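Local coordinates for protein CRISPR-associated endonuclease Cas9 (Campylobacter jejuni subsp. jejuni serotype O:2, PDB 5X2H) that uses a guide RNA to recognise invading DNA and, in its full-length form, cleaves the two strands with separate HNH and RuvC-like nuclease domains, at residues Ser167-Tyr176 against Arg199-Glu209. Residues are numbered along the deposited sequence; the frame is centred on the assembly and turned at random.
Sequences SVGEYLYKEY and RCIAQSFLKDE
Val168 meets Ile201, Phe205 and Leu206 at the apolar centre of this contact. Its CG1 and Ile201 CD1 approach tip to tip at 3.7 Å. The Leu206 side chain crosses Val168 at about a right angle, and its CD2 also touches CG1. The other methyl, CG2, packs on Phe205 CB, while the phenyl ring turns away toward Glu159 and Leu162 of helix 150-162. Ile201 CD1 also reaches the edge of the Tyr171 ring, near its plane, 4.1 Å from Tyr171 CE2.

The polar contact lies at the start of helix 168-175. Glu209 CG is anti to the backbone N, and the extended chain carries the carboxylate to the first turn. Glu209 OE2 accepts a weak, bent hydrogen bond from Gly169 N (2.9 Å, 127° at the hydrogen). Glu209 OE1 forms a salt bridge with Arg111, which probably favours the charged carboxylate. Ser167 CB packs on Glu209 CG at 3.6 Å. Ser167 OG caps the same helix end by accepting a nearly straight bond from Glu170 N.

At the C-terminal end of helix 168-175, the Arg199 guanidinium lies flat over one face of the Tyr176 ring. The planes are 14° apart and Arg199 CZ is 3.8 Å from the ring centroid, a cation-pi stack. A bend at chi2 (-80°) helps bring the arginine end over the ring, and Arg199 CD adds a CH-pi contact. Arg199 NE also bonds to Asn189 O, which probably limits turning of the guanidinium. Tyr176 OH donates to Tyr171 OH, 3.0 Å away.

The two helices run nearly perpendicular, with segment axes 10.2 Å apart. In the alpha-helical recognition lobe of Cas9, near the bound nucleic acid, serine-capped helix 168-175 and Tyr176 pack on the start of helix 203-219 and the loop leading into it.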
ATOM      1  N   SER A 167      35.264  12.539 -18.894  1.00 68.56           N
ATOM      2  CA  SER A 167      33.830  12.304 -18.886  1.00 64.58           C
ATOM      3  C   SER A 167      33.541  10.893 -18.399  1.00 64.16           C
ATOM      4  O   SER A 167      34.428  10.036 -18.333  1.00 66.06           O
ATOM      5  CB  SER A 167      33.225  12.511 -20.280  1.00 65.58           C
ATOM      6  OG  SER A 167      33.590  11.456 -21.157  1.00 58.14           O
ATOM      7  N   VAL A 168      32.271  10.665 -18.056  1.00 60.53           N
ATOM      8  CA  VAL A 168      31.819   9.324 -17.702  1.00 57.62           C
ATOM      9  C   VAL A 168      32.003   8.376 -18.881  1.00 56.01           C
ATOM     10  O   VAL A 168      32.404   7.217 -18.710  1.00 56.79           O
ATOM     11  CB  VAL A 168      30.354   9.366 -17.231  1.00 56.95           C
ATOM     12  CG1 VAL A 168      29.793   7.958 -17.090  1.00 55.81           C
ATOM     13  CG2 VAL A 168      30.237  10.130 -15.922  1.00 54.94           C
ATOM     14  N   GLY A 169      31.729   8.861 -20.093  1.00 56.04           N
ATOM     15  CA  GLY A 169      31.868   8.018 -21.270  1.00 56.86           C
ATOM     16  C   GLY A 169      33.274   7.477 -21.443  1.00 58.46           C
ATOM     17  O   GLY A 169      33.469   6.281 -21.668  1.00 58.63           O
ATOM     18  N   GLU A 170      34.276   8.355 -21.339  1.00 57.77           N
ATOM     19  CA  GLU A 170      35.662   7.906 -21.445  1.00 62.02           C
ATOM     20  C   GLU A 170      36.009   6.927 -20.330  1.00 62.31           C
ATOM     21  O   GLU A 170      36.716   5.937 -20.557  1.00 64.44           O
ATOM     22  CB  GLU A 170      36.610   9.105 -21.412  1.00 63.85           C
ATOM     23  CG  GLU A 170      38.083   8.725 -21.440  1.00 68.12           C
ATOM     24  CD  GLU A 170      39.002   9.910 -21.214  1.00 67.46           C
ATOM     25  OE1 GLU A 170      38.505  10.987 -20.826  1.00 68.18           O
ATOM     26  OE2 GLU A 170      40.224   9.762 -21.424  1.00 71.05           O
ATOM     27  N   TYR A 171      35.516   7.187 -19.118  1.00 61.94           N
ATOM     28  CA  TYR A 171      35.792   6.308 -17.987  1.00 65.45           C
ATOM     29  C   TYR A 171      35.258   4.902 -18.238  1.00 64.88           C
ATOM     30  O   TYR A 171      35.983   3.914 -18.080  1.00 66.13           O
ATOM     31  CB  TYR A 171      35.187   6.908 -16.719  1.00 63.85           C
ATOM     32  CG  TYR A 171      35.124   5.983 -15.524  1.00 62.75           C
ATOM     33  CD1 TYR A 171      36.280   5.467 -14.953  1.00 64.07           C
ATOM     34  CD2 TYR A 171      33.905   5.651 -14.947  1.00 60.91           C
ATOM     35  CE1 TYR A 171      36.222   4.630 -13.851  1.00 62.91           C
ATOM     36  CE2 TYR A 171      33.835   4.819 -13.847  1.00 60.47           C
ATOM     37  CZ  TYR A 171      34.995   4.311 -13.302  1.00 62.31           C
ATOM     38  OH  TYR A 171      34.918   3.484 -12.207  1.00 61.51           O
ATOM     39  N   LEU A 172      33.993   4.793 -18.644  1.00 61.79           N
ATOM     40  CA  LEU A 172      33.418   3.477 -18.903  1.00 60.72           C
ATOM     41  C   LEU A 172      34.050   2.827 -20.128  1.00 62.02           C
ATOM     42  O   LEU A 172      34.239   1.605 -20.162  1.00 62.60           O
ATOM     43  CB  LEU A 172      31.904   3.589 -19.077  1.00 53.97           C
ATOM     44  CG  LEU A 172      31.122   4.061 -17.850  1.00 54.56           C
ATOM     45  CD1 LEU A 172      29.633   4.169 -18.161  1.00 47.36           C
ATOM     46  CD2 LEU A 172      31.364   3.126 -16.671  1.00 51.82           C
ATOM     47  N   TYR A 173      34.386   3.626 -21.142  1.00 59.11           N
ATOM     48  CA  TYR A 173      34.925   3.062 -22.375  1.00 63.14           C
ATOM     49  C   TYR A 173      36.332   2.519 -22.172  1.00 71.26           C
ATOM     50  O   TYR A 173      36.708   1.510 -22.781  1.00 77.01           O
ATOM     51  CB  TYR A 173      34.908   4.117 -23.481  1.00 63.46           C
ATOM     52  CG  TYR A 173      35.626   3.697 -24.742  1.00 62.15           C
ATOM     53  CD1 TYR A 173      35.098   2.715 -25.569  1.00 61.96           C
ATOM     54  CD2 TYR A 173      36.829   4.288 -25.109  1.00 66.24           C
ATOM     55  CE1 TYR A 173      35.750   2.327 -26.722  1.00 65.22           C
ATOM     56  CE2 TYR A 173      37.489   3.907 -26.264  1.00 67.86           C
ATOM     57  CZ  TYR A 173      36.944   2.927 -27.066  1.00 67.46           C
ATOM     58  OH  TYR A 173      37.589   2.542 -28.217  1.00 69.03           O
ATOM     59  N   LYS A 174      37.124   3.164 -21.319  1.00 71.03           N
ATOM     60  CA  LYS A 174      38.519   2.779 -21.145  1.00 73.62           C
ATOM     61  C   LYS A 174      38.739   1.817 -19.988  1.00 74.03           C
ATOM     62  O   LYS A 174      39.700   1.040 -20.019  1.00 76.85           O
ATOM     63  CB  LYS A 174      39.384   4.024 -20.938  1.00 74.01           C
ATOM     64  CG  LYS A 174      39.594   4.844 -22.193  1.00 74.07           C
ATOM     65  CD  LYS A 174      40.533   6.006 -21.927  1.00 76.91           C
ATOM     66  CE  LYS A 174      40.992   6.653 -23.221  1.00 76.13           C
ATOM     67  NZ  LYS A 174      41.774   7.891 -22.964  1.00 78.27           N
ATOM     68  N   GLU A 175      37.881   1.846 -18.971  1.00 71.63           N
ATOM     69  CA  GLU A 175      38.069   0.997 -17.802  1.00 73.04           C
ATOM     70  C   GLU A 175      37.323  -0.326 -17.897  1.00 71.91           C
ATOM     71  O   GLU A 175      37.782  -1.324 -17.331  1.00 73.23           O
ATOM     72  CB  GLU A 175      37.626   1.733 -16.533  1.00 72.72           C
ATOM     73  CG  GLU A 175      38.553   2.856 -16.105  1.00 75.96           C
ATOM     74  CD  GLU A 175      39.832   2.344 -15.474  1.00 81.26           C
ATOM     75  OE1 GLU A 175      39.851   1.178 -15.024  1.00 82.23           O
ATOM     76  OE2 GLU A 175      40.820   3.107 -15.429  1.00 84.64           O
ATOM     77  N   TYR A 176      36.195  -0.366 -18.597  1.00 68.79           N
ATOM     78  CA  TYR A 176      35.380  -1.575 -18.571  1.00 66.23           C
ATOM     79  C   TYR A 176      34.975  -2.082 -19.947  1.00 65.32           C
ATOM     80  O   TYR A 176      34.910  -3.297 -20.144  1.00 62.93           O
ATOM     81  CB  TYR A 176      34.121  -1.331 -17.719  1.00 63.75           C
ATOM     82  CG  TYR A 176      34.421  -0.836 -16.323  1.00 63.04           C
ATOM     83  CD1 TYR A 176      35.035  -1.662 -15.389  1.00 61.87           C
ATOM     84  CD2 TYR A 176      34.092   0.457 -15.937  1.00 61.53           C
ATOM     85  CE1 TYR A 176      35.315  -1.213 -14.112  1.00 62.28           C
ATOM     86  CE2 TYR A 176      34.368   0.915 -14.663  1.00 61.90           C
ATOM     87  CZ  TYR A 176      34.979   0.076 -13.754  1.00 63.10           C
ATOM     88  OH  TYR A 176      35.255   0.528 -12.484  1.00 63.80           O
ATOM     89  N   ARG A 199      28.525  -0.047 -10.651  1.00 50.71           N
ATOM     90  CA  ARG A 199      28.744   0.927 -11.713  1.00 49.72           C
ATOM     91  C   ARG A 199      27.880   2.178 -11.573  1.00 51.25           C
ATOM     92  O   ARG A 199      27.900   3.027 -12.471  1.00 51.28           O
ATOM     93  CB  ARG A 199      28.491   0.276 -13.076  1.00 47.87           C
ATOM     94  CG  ARG A 199      29.278  -1.005 -13.318  1.00 47.49           C
ATOM     95  CD  ARG A 199      30.712  -0.715 -13.742  1.00 50.17           C
ATOM     96  NE  ARG A 199      31.389  -1.927 -14.193  1.00 53.47           N
ATOM     97  CZ  ARG A 199      32.180  -2.674 -13.429  1.00 54.76           C
ATOM     98  NH1 ARG A 199      32.744  -3.765 -13.930  1.00 53.71           N
ATOM     99  NH2 ARG A 199      32.412  -2.329 -12.170  1.00 49.89           N
ATOM    100  N   CYS A 200      27.133   2.316 -10.478  1.00 51.25           N
ATOM    101  CA  CYS A 200      26.249   3.466 -10.315  1.00 48.77           C
ATOM    102  C   CYS A 200      27.044   4.765 -10.256  1.00 50.32           C
ATOM    103  O   CYS A 200      28.009   4.886  -9.496  1.00 51.21           O
ATOM    104  CB  CYS A 200      25.406   3.305  -9.053  1.00 48.51           C
ATOM    105  SG  CYS A 200      24.067   2.108  -9.211  1.00 46.08           S
ATOM    106  N   ILE A 201      26.634   5.737 -11.068  1.00 51.22           N
ATOM    107  CA  ILE A 201      27.291   7.036 -11.161  1.00 53.94           C
ATOM    108  C   ILE A 201      26.239   8.127 -11.016  1.00 56.27           C
ATOM    109  O   ILE A 201      25.156   8.037 -11.606  1.00 55.92           O
ATOM    110  CB  ILE A 201      28.060   7.188 -12.490  1.00 58.04           C
ATOM    111  CG1 ILE A 201      29.161   6.130 -12.588  1.00 59.78           C
ATOM    112  CG2 ILE A 201      28.647   8.589 -12.622  1.00 61.53           C
ATOM    113  CD1 ILE A 201      29.968   6.205 -13.862  1.00 59.87           C
ATOM    114  N   ALA A 202      26.562   9.157 -10.233  1.00 57.94           N
ATOM    115  CA  ALA A 202      25.615  10.234  -9.970  1.00 54.43           C
ATOM    116  C   ALA A 202      25.196  10.924 -11.262  1.00 52.03           C
ATOM    117  O   ALA A 202      26.010  11.155 -12.161  1.00 52.11           O
ATOM    118  CB  ALA A 202      26.223  11.254  -9.005  1.00 53.66           C
ATOM    119  N   GLN A 203      23.908  11.268 -11.337  1.00 50.75           N
ATOM    120  CA  GLN A 203      23.339  11.828 -12.559  1.00 50.00           C
ATOM    121  C   GLN A 203      24.021  13.130 -12.973  1.00 54.52           C
ATOM    122  O   GLN A 203      24.133  13.414 -14.172  1.00 54.32           O
ATOM    123  CB  GLN A 203      21.834  12.038 -12.364  1.00 47.24           C
ATOM    124  CG  GLN A 203      21.148  12.828 -13.463  1.00 48.04           C
ATOM    125  CD  GLN A 203      19.640  12.817 -13.324  1.00 47.90           C
ATOM    126  OE1 GLN A 203      18.986  13.847 -13.475  1.00 49.08           O
ATOM    127  NE2 GLN A 203      19.079  11.647 -13.034  1.00 44.46           N
ATOM    128  N   SER A 204      24.496  13.924 -12.008  1.00 50.58           N
ATOM    129  CA  SER A 204      25.113  15.204 -12.341  1.00 58.02           C
ATOM    130  C   SER A 204      26.357  15.031 -13.205  1.00 61.26           C
ATOM    131  O   SER A 204      26.677  15.912 -14.011  1.00 60.70           O
ATOM    132  CB  SER A 204      25.462  15.971 -11.066  1.00 54.12           C
ATOM    133  OG  SER A 204      26.467  15.303 -10.326  1.00 56.72           O
ATOM    134  N   PHE A 205      27.071  13.912 -13.053  1.00 61.44           N
ATOM    135  CA  PHE A 205      28.246  13.679 -13.886  1.00 61.61           C
ATOM    136  C   PHE A 205      27.861  13.376 -15.328  1.00 57.70           C
ATOM    137  O   PHE A 205      28.578  13.767 -16.254  1.00 58.32           O
ATOM    138  CB  PHE A 205      29.094  12.545 -13.311  1.00 60.68           C
ATOM    139  CG  PHE A 205      29.805  12.906 -12.037  1.00 63.13           C
ATOM    140  CD1 PHE A 205      30.770  13.899 -12.028  1.00 65.95           C
ATOM    141  CD2 PHE A 205      29.512  12.250 -10.852  1.00 63.32           C
ATOM    142  CE1 PHE A 205      31.428  14.238 -10.860  1.00 68.06           C
ATOM    143  CE2 PHE A 205      30.167  12.583  -9.680  1.00 66.19           C
ATOM    144  CZ  PHE A 205      31.128  13.579  -9.684  1.00 68.55           C
ATOM    145  N   LEU A 206      26.735  12.692 -15.539  1.00 55.39           N
ATOM    146  CA  LEU A 206      26.286  12.430 -16.900  1.00 53.77           C
ATOM    147  C   LEU A 206      25.725  13.686 -17.553  1.00 54.64           C
ATOM    148  O   LEU A 206      25.804  13.836 -18.778  1.00 54.00           O
ATOM    149  CB  LEU A 206      25.253  11.303 -16.900  1.00 51.65           C
ATOM    150  CG  LEU A 206      25.838   9.916 -16.613  1.00 47.46           C
ATOM    151  CD1 LEU A 206      24.913   9.109 -15.743  1.00 47.65           C
ATOM    152  CD2 LEU A 206      26.126   9.175 -17.910  1.00 46.41           C
ATOM    153  N   LYS A 207      25.159  14.598 -16.759  1.00 54.51           N
ATOM    154  CA  LYS A 207      24.793  15.899 -17.303  1.00 57.08           C
ATOM    155  C   LYS A 207      26.031  16.701 -17.678  1.00 60.60           C
ATOM    156  O   LYS A 207      26.017  17.431 -18.675  1.00 62.09           O
ATOM    157  CB  LYS A 207      23.930  16.669 -16.302  1.00 54.93           C
ATOM    158  CG  LYS A 207      23.283  17.919 -16.876  1.00 56.13           C
ATOM    159  CD  LYS A 207      22.316  18.549 -15.885  1.00 57.61           C
ATOM    160  CE  LYS A 207      21.544  19.695 -16.523  1.00 58.71           C
ATOM    161  NZ  LYS A 207      20.511  20.240 -15.597  1.00 61.34           N
ATOM    162  N   ASP A 208      27.114  16.566 -16.904  1.00 63.34           N
ATOM    163  CA  ASP A 208      28.363  17.236 -17.253  1.00 65.43           C
ATOM    164  C   ASP A 208      28.928  16.703 -18.562  1.00 64.40           C
ATOM    165  O   ASP A 208      29.502  17.461 -19.350  1.00 66.75           O
ATOM    166  CB  ASP A 208      29.387  17.070 -16.130  1.00 68.55           C
ATOM    167  CG  ASP A 208      28.952  17.734 -14.838  1.00 74.81           C
ATOM    168  OD1 ASP A 208      28.179  18.712 -14.899  1.00 77.53           O
ATOM    169  OD2 ASP A 208      29.387  17.275 -13.761  1.00 77.05           O
ATOM    170  N   GLU A 209      28.775  15.401 -18.812  1.00 63.77           N
ATOM    171  CA  GLU A 209      29.324  14.823 -20.034  1.00 61.85           C
ATOM    172  C   GLU A 209      28.598  15.350 -21.265  1.00 61.31           C
ATOM    173  O   GLU A 209      29.232  15.781 -22.235  1.00 62.60           O
ATOM    174  CB  GLU A 209      29.255  13.298 -19.978  1.00 56.58           C
ATOM    175  CG  GLU A 209      29.775  12.629 -21.241  1.00 57.05           C
ATOM    176  CD  GLU A 209      29.667  11.117 -21.198  1.00 61.67           C
ATOM    177  OE1 GLU A 209      29.899  10.476 -22.247  1.00 62.75           O
ATOM    178  OE2 GLU A 209      29.347  10.569 -20.121  1.00 61.87           O
TER